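Local coordinates for acyl-CoA dehydrogenase FadE3 (Mycobacterium smegmatis, PDB 4IV6), which belongs to the acyl-CoA dehydrogenase family of flavoproteins and binds dihydroflavine-adenine dinucleotide between subunits of a four-chain assembly, at residues R339-Y344 / T348-E353; E262-Y267 / L335-V340. All blocks are in the same frame, centred on the assembly; numbering follows the deposited sequence.

Interaction 1. Residues R339-Y344 / T348-E353; sequences RVHGGY and TEYDVE. With FDA (dihydroflavine-adenine dinucleotide), chain C.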
loop_
_atom_site.group_PDB
_atom_site.type_symbol
_atom_site.label_atom_id
_atom_site.label_comp_id
_atom_site.label_asym_id
_atom_site.label_seq_id
_atom_site.Cartn_x
_atom_site.Cartn_y
_atom_site.Cartn_z
ATOM N N ARG B 339 13.772 1.885 8.790
ATOM C CA ARG B 339 14.428 1.358 7.580
ATOM C C ARG B 339 15.623 2.254 7.222
ATOM O O ARG B 339 16.702 1.778 6.874
ATOM C CB ARG B 339 13.484 1.335 6.367
ATOM C CG ARG B 339 12.287 0.391 6.439
ATOM C CD ARG B 339 11.440 0.611 5.194
ATOM N NE ARG B 339 10.131 -0.030 5.142
ATOM C CZ ARG B 339 9.915 -1.283 4.770
ATOM N NH1 ARG B 339 10.932 -2.089 4.454
ATOM N NH2 ARG B 339 8.673 -1.723 4.658
ATOM N N VAL B 340 15.411 3.554 7.307
ATOM C CA VAL B 340 16.454 4.532 6.975
ATOM C C VAL B 340 17.705 4.351 7.818
ATOM O O VAL B 340 18.803 4.612 7.336
ATOM C CB VAL B 340 15.911 5.982 7.038
ATOM C CG1 VAL B 340 17.017 7.015 6.992
ATOM C CG2 VAL B 340 14.968 6.221 5.850
ATOM N N HIS B 341 17.541 3.913 9.065
ATOM C CA HIS B 341 18.661 3.700 9.981
ATOM C C HIS B 341 19.381 2.342 9.788
ATOM O O HIS B 341 20.400 2.055 10.444
ATOM C CB HIS B 341 18.193 3.851 11.437
ATOM C CG HIS B 341 18.002 5.270 11.870
ATOM N ND1 HIS B 341 16.914 6.026 11.489
ATOM C CD2 HIS B 341 18.782 6.084 12.622
ATOM C CE1 HIS B 341 17.026 7.242 11.994
ATOM N NE2 HIS B 341 18.147 7.297 12.692
ATOM N N GLY B 342 18.888 1.506 8.896
ATOM C CA GLY B 342 19.465 0.191 8.729
ATOM C C GLY B 342 19.441 -0.555 10.061
ATOM O O GLY B 342 18.470 -0.468 10.806
ATOM N N GLY B 343 20.525 -1.259 10.375
ATOM C CA GLY B 343 20.568 -2.063 11.596
ATOM C C GLY B 343 20.362 -1.248 12.852
ATOM O O GLY B 343 19.764 -1.709 13.815
ATOM N N TYR B 344 20.867 -0.025 12.849
ATOM C CA TYR B 344 20.757 0.840 14.011
ATOM C C TYR B 344 19.309 1.235 14.314
ATOM O O TYR B 344 18.971 1.643 15.444
ATOM C CB TYR B 344 21.634 2.091 13.839
ATOM C CG TYR B 344 23.059 1.702 13.662
ATOM C CD1 TYR B 344 23.842 1.335 14.745
ATOM C CD2 TYR B 344 23.612 1.622 12.399
ATOM C CE1 TYR B 344 25.155 0.931 14.570
ATOM C CE2 TYR B 344 24.915 1.211 12.211
ATOM C CZ TYR B 344 25.680 0.873 13.290
ATOM O OH TYR B 344 26.970 0.446 13.076
ATOM N N THR B 348 17.933 0.077 20.695
ATOM C CA THR B 348 17.242 0.935 21.661
ATOM C C THR B 348 18.104 2.103 22.139
ATOM O O THR B 348 17.638 2.899 22.958
ATOM C CB THR B 348 16.759 0.165 22.904
ATOM O OG1 THR B 348 17.891 -0.418 23.557
ATOM C CG2 THR B 348 15.796 -0.916 22.537
ATOM N N GLU B 349 19.337 2.210 21.628
ATOM C CA GLU B 349 20.184 3.393 21.793
ATOM C C GLU B 349 19.876 4.488 20.765
ATOM O O GLU B 349 20.336 5.626 20.908
ATOM C CB GLU B 349 21.677 3.004 21.752
ATOM C CG GLU B 349 22.088 2.294 23.038
ATOM C CD GLU B 349 23.431 1.559 23.010
ATOM O OE1 GLU B 349 23.819 1.094 24.105
ATOM O OE2 GLU B 349 24.087 1.404 21.954
ATOM N N TYR B 350 19.065 4.151 19.765
ATOM C CA TYR B 350 18.493 5.131 18.834
ATOM C C TYR B 350 16.997 5.269 19.167
ATOM O O TYR B 350 16.435 4.440 19.896
ATOM C CB TYR B 350 18.703 4.672 17.382
ATOM C CG TYR B 350 20.153 4.691 16.972
ATOM C CD1 TYR B 350 21.044 3.776 17.493
ATOM C CD2 TYR B 350 20.640 5.659 16.086
ATOM C CE1 TYR B 350 22.372 3.800 17.152
ATOM C CE2 TYR B 350 21.996 5.695 15.730
ATOM C CZ TYR B 350 22.843 4.751 16.273
ATOM O OH TYR B 350 24.168 4.720 15.958
ATOM N N ASP B 351 16.373 6.329 18.686
ATOM C CA ASP B 351 15.024 6.693 19.129
ATOM C C ASP B 351 13.913 6.153 18.218
ATOM O O ASP B 351 12.752 6.107 18.627
ATOM C CB ASP B 351 14.904 8.214 19.245
ATOM C CG ASP B 351 15.777 8.796 20.375
ATOM O OD1 ASP B 351 16.107 8.062 21.329
ATOM O OD2 ASP B 351 16.119 9.989 20.301
ATOM N N VAL B 352 14.257 5.771 16.991
ATOM C CA VAL B 352 13.244 5.411 16.019
ATOM C C VAL B 352 12.469 4.163 16.472
ATOM O O VAL B 352 11.309 4.027 16.147
ATOM C CB VAL B 352 13.769 5.300 14.557
ATOM C CG1 VAL B 352 14.124 6.680 14.015
ATOM C CG2 VAL B 352 14.997 4.390 14.439
ATOM N N GLU B 353 13.094 3.258 17.224
ATOM C CA GLU B 353 12.374 2.085 17.719
ATOM C C GLU B 353 11.277 2.475 18.688
ATOM O O GLU B 353 10.238 1.850 18.711
ATOM C CB GLU B 353 13.309 1.061 18.363
ATOM C CG GLU B 353 13.949 1.502 19.670
ATOM C CD GLU B 353 13.135 1.174 20.918
ATOM O OE1 GLU B 353 13.232 1.932 21.909
ATOM O OE2 GLU B 353 12.432 0.151 20.918
HETATM P PA FDA C . 23.612 1.003 5.927
HETATM O O1A FDA C . 24.247 2.088 6.733
HETATM O O2A FDA C . 24.350 0.234 4.856
HETATM O O5B FDA C . 22.300 1.590 5.229
HETATM C C5B FDA C . 21.450 2.555 5.864
HETATM C C4B FDA C . 20.220 2.768 4.981
HETATM O O4B FDA C . 20.667 3.158 3.672
HETATM C C3B FDA C . 19.416 1.493 4.789
HETATM O O3B FDA C . 18.082 1.874 4.536
HETATM C C2B FDA C . 20.015 0.919 3.511
HETATM O O2B FDA C . 19.161 0.027 2.833
HETATM C C1B FDA C . 20.271 2.178 2.728
HETATM N N9A FDA C . 21.338 2.014 1.758
HETATM C C8A FDA C . 22.647 1.895 2.026
HETATM N N7A FDA C . 23.327 1.787 0.873
HETATM C C5A FDA C . 22.431 1.844 -0.165
HETATM C C6A FDA C . 22.488 1.751 -1.634
HETATM N N6A FDA C . 23.680 1.592 -2.274
HETATM N N1A FDA C . 21.313 1.844 -2.307
HETATM C C2A FDA C . 20.133 1.999 -1.678
HETATM N N3A FDA C . 20.005 2.070 -0.330
HETATM C C4A FDA C . 21.115 1.992 0.440
HETATM N N1 FDA C . 25.653 -8.704 10.359
HETATM C C2 FDA C . 26.595 -9.661 10.407
HETATM O O2 FDA C . 27.633 -9.540 9.701
HETATM N N3 FDA C . 26.425 -10.745 11.166
HETATM C C4 FDA C . 25.355 -10.931 11.946
HETATM O O4 FDA C . 25.265 -11.933 12.635
HETATM C C4X FDA C . 24.286 -9.950 11.959
HETATM N N5 FDA C . 23.171 -10.042 12.704
HETATM C C5X FDA C . 22.473 -8.898 12.974
HETATM C C6 FDA C . 21.595 -8.824 14.062
HETATM C C7 FDA C . 20.870 -7.686 14.320
HETATM C C7M FDA C . 19.952 -7.615 15.505
HETATM C C8 FDA C . 21.012 -6.581 13.486
HETATM C C8M FDA C . 20.255 -5.312 13.671
HETATM C C9 FDA C . 21.847 -6.638 12.405
HETATM C C9A FDA C . 22.605 -7.773 12.146
HETATM N N10 FDA C . 23.510 -7.793 11.035
HETATM C C10 FDA C . 24.514 -8.781 11.081
HETATM C "C1'" FDA C . 23.931 -6.512 10.453
HETATM C "C2'" FDA C . 22.998 -6.238 9.294
HETATM O "O2'" FDA C . 23.186 -7.184 8.233
HETATM C "C3'" FDA C . 23.212 -4.778 8.880
HETATM O "O3'" FDA C . 22.499 -3.921 9.808
HETATM C "C4'" FDA C . 22.713 -4.541 7.479
HETATM O "O4'" FDA C . 23.716 -5.032 6.614
HETATM C "C5'" FDA C . 22.496 -3.071 7.136
HETATM O "O5'" FDA C . 23.652 -2.370 7.465
HETATM P P FDA C . 23.780 -0.908 8.012
HETATM O O1P FDA C . 23.015 -0.783 9.272
HETATM O O2P FDA C . 25.247 -0.704 8.035
HETATM O O3P FDA C . 22.987 -0.094 6.877
#

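Interaction 2. Residues E262-Y267 / L335-V340; sequences EDALRY and LDAVRV. With FDA (dihydroflavine-adenine dinucleotide), chain C.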
loop_
_atom_site.group_PDB
_atom_site.type_symbol
_atom_site.label_atom_id
_atom_site.label_comp_id
_atom_site.label_asym_id
_atom_site.label_seq_id
_atom_site.Cartn_x
_atom_site.Cartn_y
_atom_site.Cartn_z
ATOM N N GLU B 262 12.157 13.689 11.305
ATOM C CA GLU B 262 13.367 14.476 11.596
ATOM C C GLU B 262 14.610 13.600 11.785
ATOM O O GLU B 262 15.678 13.906 11.225
ATOM C CB GLU B 262 13.182 15.356 12.844
ATOM C CG GLU B 262 12.277 16.530 12.609
ATOM C CD GLU B 262 11.918 17.286 13.880
ATOM O OE1 GLU B 262 12.626 17.211 14.886
ATOM O OE2 GLU B 262 10.902 17.965 13.880
ATOM N N ASP B 263 14.483 12.522 12.569
ATOM C CA ASP B 263 15.614 11.640 12.830
ATOM C C ASP B 263 16.095 10.965 11.554
ATOM O O ASP B 263 17.287 10.865 11.307
ATOM C CB ASP B 263 15.278 10.565 13.873
ATOM C CG ASP B 263 15.226 11.108 15.292
ATOM O OD1 ASP B 263 15.432 12.342 15.484
ATOM O OD2 ASP B 263 14.950 10.300 16.227
ATOM N N ALA B 264 15.161 10.489 10.744
ATOM C CA ALA B 264 15.493 9.829 9.497
ATOM C C ALA B 264 16.204 10.784 8.521
ATOM O O ALA B 264 17.201 10.433 7.914
ATOM C CB ALA B 264 14.238 9.273 8.870
ATOM N N LEU B 265 15.695 11.998 8.398
ATOM C CA LEU B 265 16.292 12.974 7.480
ATOM C C LEU B 265 17.682 13.372 7.916
ATOM O O LEU B 265 18.597 13.420 7.098
ATOM C CB LEU B 265 15.421 14.213 7.402
ATOM C CG LEU B 265 15.898 15.324 6.473
ATOM C CD1 LEU B 265 16.059 14.842 5.043
ATOM C CD2 LEU B 265 14.871 16.448 6.525
ATOM N N ARG B 266 17.844 13.625 9.210
ATOM C CA ARG B 266 19.151 13.917 9.761
ATOM C C ARG B 266 20.103 12.749 9.560
ATOM O O ARG B 266 21.209 12.925 9.057
ATOM C CB ARG B 266 19.079 14.245 11.246
ATOM C CG ARG B 266 20.453 14.372 11.895
ATOM C CD ARG B 266 20.390 14.774 13.379
ATOM N NE ARG B 266 19.467 13.913 14.140
ATOM C CZ ARG B 266 19.634 12.602 14.385
ATOM N NH1 ARG B 266 20.713 11.915 13.955
ATOM N NH2 ARG B 266 18.714 11.961 15.089
ATOM N N TYR B 267 19.689 11.548 9.966
ATOM C CA TYR B 267 20.570 10.394 9.804
ATOM C C TYR B 267 21.001 10.205 8.346
ATOM O O TYR B 267 22.133 9.846 8.099
ATOM C CB TYR B 267 19.900 9.107 10.282
ATOM C CG TYR B 267 20.846 7.949 10.389
ATOM C CD1 TYR B 267 21.784 7.875 11.427
ATOM C CD2 TYR B 267 20.810 6.917 9.460
ATOM C CE1 TYR B 267 22.677 6.795 11.533
ATOM C CE2 TYR B 267 21.676 5.832 9.553
ATOM C CZ TYR B 267 22.619 5.773 10.578
ATOM O OH TYR B 267 23.457 4.668 10.649
ATOM N N LEU B 335 7.898 3.213 10.680
ATOM C CA LEU B 335 8.572 2.045 10.119
ATOM C C LEU B 335 9.655 2.461 9.141
ATOM O O LEU B 335 10.755 1.922 9.206
ATOM C CB LEU B 335 7.592 1.086 9.457
ATOM C CG LEU B 335 8.187 -0.067 8.635
ATOM C CD1 LEU B 335 9.072 -0.955 9.489
ATOM C CD2 LEU B 335 7.033 -0.856 8.076
ATOM N N ASP B 336 9.357 3.422 8.268
ATOM C CA ASP B 336 10.320 3.849 7.241
ATOM C C ASP B 336 11.531 4.532 7.880
ATOM O O ASP B 336 12.637 4.351 7.413
ATOM C CB ASP B 336 9.689 4.736 6.197
ATOM C CG ASP B 336 8.844 3.953 5.170
ATOM O OD1 ASP B 336 8.878 2.693 5.111
ATOM O OD2 ASP B 336 8.129 4.625 4.412
ATOM N N ALA B 337 11.328 5.231 9.000
ATOM C CA ALA B 337 12.454 5.815 9.740
ATOM C C ALA B 337 13.374 4.727 10.297
ATOM O O ALA B 337 14.586 4.908 10.301
ATOM C CB ALA B 337 11.984 6.747 10.846
ATOM N N VAL B 338 12.799 3.587 10.726
ATOM C CA VAL B 338 13.582 2.448 11.163
ATOM C C VAL B 338 14.417 1.977 9.964
ATOM O O VAL B 338 15.628 1.735 10.114
ATOM C CB VAL B 338 12.693 1.323 11.731
ATOM C CG1 VAL B 338 13.426 0.008 11.849
ATOM C CG2 VAL B 338 12.190 1.731 13.102
ATOM N N ARG B 339 13.772 1.885 8.790
ATOM C CA ARG B 339 14.428 1.358 7.580
ATOM C C ARG B 339 15.623 2.254 7.222
ATOM O O ARG B 339 16.702 1.778 6.874
ATOM C CB ARG B 339 13.484 1.335 6.367
ATOM C CG ARG B 339 12.287 0.391 6.439
ATOM C CD ARG B 339 11.440 0.611 5.194
ATOM N NE ARG B 339 10.131 -0.030 5.142
ATOM C CZ ARG B 339 9.915 -1.283 4.770
ATOM N NH1 ARG B 339 10.932 -2.089 4.454
ATOM N NH2 ARG B 339 8.673 -1.723 4.658
ATOM N N VAL B 340 15.411 3.554 7.307
ATOM C CA VAL B 340 16.454 4.532 6.975
ATOM C C VAL B 340 17.705 4.351 7.818
ATOM O O VAL B 340 18.803 4.612 7.336
ATOM C CB VAL B 340 15.911 5.982 7.038
ATOM C CG1 VAL B 340 17.017 7.015 6.992
ATOM C CG2 VAL B 340 14.968 6.221 5.850
HETATM P PA FDA C . 23.612 1.003 5.927
HETATM O O1A FDA C . 24.247 2.088 6.733
HETATM O O2A FDA C . 24.350 0.234 4.856
HETATM O O5B FDA C . 22.300 1.590 5.229
HETATM C C5B FDA C . 21.450 2.555 5.864
HETATM C C4B FDA C . 20.220 2.768 4.981
HETATM O O4B FDA C . 20.667 3.158 3.672
HETATM C C3B FDA C . 19.416 1.493 4.789
HETATM O O3B FDA C . 18.082 1.874 4.536
HETATM C C2B FDA C . 20.015 0.919 3.511
HETATM O O2B FDA C . 19.161 0.027 2.833
HETATM C C1B FDA C . 20.271 2.178 2.728
HETATM N N9A FDA C . 21.338 2.014 1.758
HETATM C C8A FDA C . 22.647 1.895 2.026
HETATM N N7A FDA C . 23.327 1.787 0.873
HETATM C C5A FDA C . 22.431 1.844 -0.165
HETATM C C6A FDA C . 22.488 1.751 -1.634
HETATM N N6A FDA C . 23.680 1.592 -2.274
HETATM N N1A FDA C . 21.313 1.844 -2.307
HETATM C C2A FDA C . 20.133 1.999 -1.678
HETATM N N3A FDA C . 20.005 2.070 -0.330
HETATM C C4A FDA C . 21.115 1.992 0.440
HETATM N N1 FDA C . 25.653 -8.704 10.359
HETATM C C2 FDA C . 26.595 -9.661 10.407
HETATM O O2 FDA C . 27.633 -9.540 9.701
HETATM N N3 FDA C . 26.425 -10.745 11.166
HETATM C C4 FDA C . 25.355 -10.931 11.946
HETATM O O4 FDA C . 25.265 -11.933 12.635
HETATM C C4X FDA C . 24.286 -9.950 11.959
HETATM N N5 FDA C . 23.171 -10.042 12.704
HETATM C C5X FDA C . 22.473 -8.898 12.974
HETATM C C6 FDA C . 21.595 -8.824 14.062
HETATM C C7 FDA C . 20.870 -7.686 14.320
HETATM C C7M FDA C . 19.952 -7.615 15.505
HETATM C C8 FDA C . 21.012 -6.581 13.486
HETATM C C8M FDA C . 20.255 -5.312 13.671
HETATM C C9 FDA C . 21.847 -6.638 12.405
HETATM C C9A FDA C . 22.605 -7.773 12.146
HETATM N N10 FDA C . 23.510 -7.793 11.035
HETATM C C10 FDA C . 24.514 -8.781 11.081
HETATM C "C1'" FDA C . 23.931 -6.512 10.453
HETATM C "C2'" FDA C . 22.998 -6.238 9.294
HETATM O "O2'" FDA C . 23.186 -7.184 8.233
HETATM C "C3'" FDA C . 23.212 -4.778 8.880
HETATM O "O3'" FDA C . 22.499 -3.921 9.808
HETATM C "C4'" FDA C . 22.713 -4.541 7.479
HETATM O "O4'" FDA C . 23.716 -5.032 6.614
HETATM C "C5'" FDA C . 22.496 -3.071 7.136
HETATM O "O5'" FDA C . 23.652 -2.370 7.465
HETATM P P FDA C . 23.780 -0.908 8.012
HETATM O O1P FDA C . 23.015 -0.783 9.272
HETATM O O2P FDA C . 25.247 -0.704 8.035
HETATM O O3P FDA C . 22.987 -0.094 6.877
#

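Interaction 1. Residues R339-Y344 / T348-E353
Tyr-344 and Tyr-350 lie side by side and point the same way, and their contact packs the two arms of the connection between helix 316-340 and helix 352-364 against each other, in the C-terminal helical domain of the acyl-CoA dehydrogenase fold. CB of Tyr-344 sits over the centre of the Tyr-350 ring, 3.8 Å from its centroid and 14° off the ring normal, a CH-pi contact. The ring planes are inclined at 45°, with centroids 5.5 Å apart, and Tyr-344 CD1 is 3.6 Å from the hydroxyl OH of Tyr-350. Where the connection leaves one helix and enters the next, His-341 meets Val-352 through both methyls: CG2 of Val-352 lies over one face of the imidazole, offset toward the rim, while CG1 approaches CE1 of His-341 at 3.6 Å. Val-352 can offer both branches because its CG1 is anti to its own carbonyl carbon, which leaves CG2 between the backbone N and that carbon. No hydrogen bond crosses between 339-344 and 348-353, so apolar and aromatic packing carries the contact.

The imidazole is fixed by a hydrogen bond between its ND1 and the carbonyl O of Ala-337, one turn earlier, and its ring stacks with Tyr-267 of helix 234-270. Trp-157 of the second subunit meets the Tyr-344 ring edge-to-face. Between His-341 and Tyr-344 the chain follows the bound dinucleotide. Gly-342 leaves the helical conformation with a positive phi, and the backbone of Gly-342 and Gly-343 runs directly against the ligand, with Gly-342 C 3.7 Å from O1P. The backbone N of Gly-343 donates to the phosphate oxygen O1P of FDA at 2.8 Å, with an N-H...O angle of 155°.

Interaction 2. Residues E262-Y267 / L335-V340
The helical segments 262-267 and 335-340 run nearly parallel, their N-to-C directions 21° apart and their axes 8.9 Å from each other at closest approach, with the CA atoms of Ala-264 and Ala-337 only 5.0 Å apart. Small side chains permit this spacing: the methyl CB of Ala-264 lies 3.9 Å from CB of Ala-337. One turn further on, Val-340 extends the apolar seam. Its CG1, anti to the backbone N (chi1 168°), reaches the backbone of the facing helix, 3.5 Å from the carbonyl O of Ala-264, and also touches the Ala-264 methyl. These two helices, 234-270 and 316-340, belong to the C-terminal helical bundle of the acyl-CoA dehydrogenase fold, and Met-287 and Met-291 of helix 282-310 pack against the same seam, on Val-340 and Ala-264 respectively. Near the C-terminal end of helix 234-270, Tyr-267 takes the next position. The carbonyl O of Val-340 lies at the edge of the phenol ring, near its plane and 3.7 Å from CD2. All four residues that touch across the helices are buried, and no hydrogen bond links the segments.

Within helix 316-340, NE of Arg-339 is bonded to OD1 of Asp-336 at 3.0 Å in a salt bridge; it arrives nearly along the carboxylate C-O axis, although the oxygen is tilted 18° from the guanidinium plane. The same guanidinium forms a second salt bridge through NH2, to Glu-328 of the second subunit. The carbonyl O of Arg-339 accepts a hydrogen bond from O3B, on the adenosine ribose of FDA, at 2.7 Å.

In the fold
Interactions 1 and 2 share Arg-339 and Val-340, the end of helix 316-340, and their centres are about 8 Å apart. Tyr-267 and Asp-263 of interaction 2 bridge the two: CB of Tyr-267 lies 3.5 Å from NE2 of His-341, and its hydroxyl OH is 3.5 Å from CD2 of Tyr-344. CE1 of His-341 lies 3.7 Å from the carbonyl O of Asp-263, whose OD2 is 3.7 Å from CB of Asp-351. Both contacts border the same dinucleotide pocket, interaction 2 at the adenosine ribose and interaction 1 continuing to the phosphate. The second subunit completes the site, with Thr-127, Gly-132, Ser-133, Thr-368 and Glu-370 of that chain also hydrogen-bonded to FDA.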